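Long-range contact in design construct XXA_GVDQ (Synthetic construct, PDB 6NZ1), which is a computationally designed helical protein that assembles into a homotrimer, one of a set of closely related designs with divergent folds: residues Q59-L64 and K86-L91. Residues are numbered along the deposited sequence; the frame is centred on the assembly and turned at random.
Sequences QIVEIL and KLLKDL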
loop_
_atom_site.group_PDB
_atom_site.type_symbol
_atom_site.label_atom_id
_atom_site.label_comp_id
_atom_site.label_asym_id
_atom_site.label_seq_id
_atom_site.Cartn_x
_atom_site.Cartn_y
_atom_site.Cartn_z
ATOM N N GLN B 59 -10.541 3.998 6.250
ATOM C CA GLN B 59 -11.438 5.137 6.163
ATOM C C GLN B 59 -12.348 5.018 4.963
ATOM O O GLN B 59 -13.475 5.512 4.990
ATOM C CB GLN B 59 -10.625 6.423 6.082
ATOM C CG GLN B 59 -11.417 7.704 6.134
ATOM C CD GLN B 59 -12.302 7.843 7.352
ATOM O OE1 GLN B 59 -13.232 8.635 7.349
ATOM N NE2 GLN B 59 -12.002 7.101 8.405
ATOM N N ILE B 60 -11.882 4.371 3.904
ATOM C CA ILE B 60 -12.754 4.146 2.769
ATOM C C ILE B 60 -13.889 3.220 3.166
ATOM O O ILE B 60 -15.041 3.438 2.787
ATOM C CB ILE B 60 -11.947 3.604 1.584
ATOM C CG1 ILE B 60 -11.144 4.746 0.963
ATOM C CG2 ILE B 60 -12.858 2.993 0.585
ATOM C CD1 ILE B 60 -10.256 4.369 -0.169
ATOM N N VAL B 61 -13.585 2.171 3.928
ATOM C CA VAL B 61 -14.628 1.273 4.406
ATOM C C VAL B 61 -15.665 2.043 5.214
ATOM O O VAL B 61 -16.868 1.761 5.150
ATOM C CB VAL B 61 -13.983 0.137 5.221
ATOM C CG1 VAL B 61 -14.984 -0.568 6.066
ATOM C CG2 VAL B 61 -13.339 -0.854 4.317
ATOM N N GLU B 62 -15.226 3.016 5.996
ATOM C CA GLU B 62 -16.184 3.774 6.787
ATOM C C GLU B 62 -17.113 4.560 5.885
ATOM O O GLU B 62 -18.325 4.620 6.123
ATOM C CB GLU B 62 -15.451 4.693 7.750
ATOM C CG GLU B 62 -14.697 3.941 8.854
ATOM C CD GLU B 62 -15.581 2.979 9.674
ATOM O OE1 GLU B 62 -16.435 3.444 10.455
ATOM O OE2 GLU B 62 -15.412 1.753 9.563
ATOM N N ILE B 63 -16.566 5.157 4.838
ATOM C CA ILE B 63 -17.395 5.885 3.893
ATOM C C ILE B 63 -18.328 4.929 3.187
ATOM O O ILE B 63 -19.488 5.251 2.911
ATOM C CB ILE B 63 -16.513 6.643 2.893
ATOM C CG1 ILE B 63 -15.702 7.710 3.600
ATOM C CG2 ILE B 63 -17.341 7.269 1.789
ATOM C CD1 ILE B 63 -14.471 8.129 2.782
ATOM N N LEU B 64 -17.842 3.740 2.876
ATOM C CA LEU B 64 -18.701 2.795 2.193
ATOM C C LEU B 64 -19.847 2.365 3.089
ATOM O O LEU B 64 -20.958 2.144 2.610
ATOM C CB LEU B 64 -17.904 1.580 1.742
ATOM C CG LEU B 64 -16.833 1.680 0.657
ATOM C CD1 LEU B 64 -16.076 0.333 0.595
ATOM C CD2 LEU B 64 -17.397 2.017 -0.705
ATOM N N LYS B 86 -23.064 -7.858 2.538
ATOM C CA LYS B 86 -22.221 -9.046 2.584
ATOM C C LYS B 86 -20.806 -8.728 2.117
ATOM O O LYS B 86 -19.827 -9.116 2.758
ATOM C CB LYS B 86 -22.829 -10.151 1.730
ATOM C CG LYS B 86 -22.033 -11.442 1.709
ATOM C CD LYS B 86 -22.426 -12.333 0.537
ATOM N N LEU B 87 -20.679 -8.022 0.996
ATOM C CA LEU B 87 -19.358 -7.693 0.484
ATOM C C LEU B 87 -18.574 -6.825 1.457
ATOM O O LEU B 87 -17.358 -6.977 1.589
ATOM C CB LEU B 87 -19.489 -6.996 -0.863
ATOM C CG LEU B 87 -19.957 -7.848 -2.043
ATOM C CD1 LEU B 87 -20.113 -6.951 -3.290
ATOM C CD2 LEU B 87 -19.021 -9.010 -2.335
ATOM N N LEU B 88 -19.232 -5.896 2.139
ATOM C CA LEU B 88 -18.484 -5.054 3.060
ATOM C C LEU B 88 -18.095 -5.819 4.308
ATOM O O LEU B 88 -17.015 -5.593 4.863
ATOM C CB LEU B 88 -19.294 -3.828 3.445
ATOM C CG LEU B 88 -18.542 -2.777 4.258
ATOM C CD1 LEU B 88 -17.454 -2.184 3.377
ATOM C CD2 LEU B 88 -19.439 -1.681 4.779
ATOM N N LYS B 89 -18.990 -6.685 4.795
ATOM C CA LYS B 89 -18.655 -7.560 5.906
ATOM C C LYS B 89 -17.383 -8.330 5.594
ATOM O O LYS B 89 -16.439 -8.340 6.385
ATOM C CB LYS B 89 -19.820 -8.514 6.197
ATOM C CG LYS B 89 -19.606 -9.508 7.336
ATOM C CD LYS B 89 -20.636 -10.635 7.276
ATOM C CE LYS B 89 -20.526 -11.591 8.450
ATOM N NZ LYS B 89 -20.797 -10.938 9.765
ATOM N N ASP B 90 -17.342 -8.968 4.424
ATOM C CA ASP B 90 -16.183 -9.758 4.044
ATOM C C ASP B 90 -14.933 -8.892 3.981
ATOM O O ASP B 90 -13.871 -9.268 4.485
ATOM C CB ASP B 90 -16.442 -10.432 2.698
ATOM C CG ASP B 90 -17.483 -11.554 2.773
ATOM O OD1 ASP B 90 -18.032 -11.839 3.862
ATOM O OD2 ASP B 90 -17.759 -12.156 1.712
ATOM N N LEU B 91 -15.039 -7.721 3.363
ATOM C CA LEU B 91 -13.890 -6.831 3.290
ATOM C C LEU B 91 -13.416 -6.416 4.673
ATOM O O LEU B 91 -12.213 -6.372 4.940
ATOM C CB LEU B 91 -14.246 -5.603 2.472
ATOM C CG LEU B 91 -13.227 -4.478 2.478
ATOM C CD1 LEU B 91 -11.940 -4.969 1.919
ATOM C CD2 LEU B 91 -13.774 -3.328 1.680
#
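V61 presents its two methyl branches to two different leucines of 86-91. V61 CG1 meets L88 CD1 at 4.0 Å. V61 CG2 meets L91 CD2 at 3.6 Å, and here the two side chains lie alongside each other, running opposite ways. The split follows from the valine torsion: CG1 lies anti to the backbone N (chi1 163°), beside the carbonyl carbon, and CG2 lies beside the N.

L88 is the bump from the other side. Its CD1 enters the hollow between V61 and L64, one helical turn apart, and the L88 side chain meets both at a slant. L64 CD1 lies 4.0 Å from L88 CD1, and L64 CB also touches that methyl. The more distant CD2 of L91 lies 4.5 Å from CD1 of L64, which loosely closes the four-residue cluster. All four side chains are apolar and buried, so the fit of methyl groups carries the contact.

The i, i+3 spacing on each helix puts both pairs on the facing sides. V61 and L88 lie level, with CA atoms 7.5 Å apart. The axes of the two segments run nearly antiparallel, at 159°, and come no nearer than 11.1 Å. The two helices form a helical hairpin.

The contact joins the later part of the long helix 29-73 to helix 78-94, which folds back along it. L88 also packs on R65 and I68 of helix 29-73. L64 meets L64 of the third subunit, L88 packs on I63 of that subunit and L91 on its Q59. The hairpin core thus continues into the core between subunits.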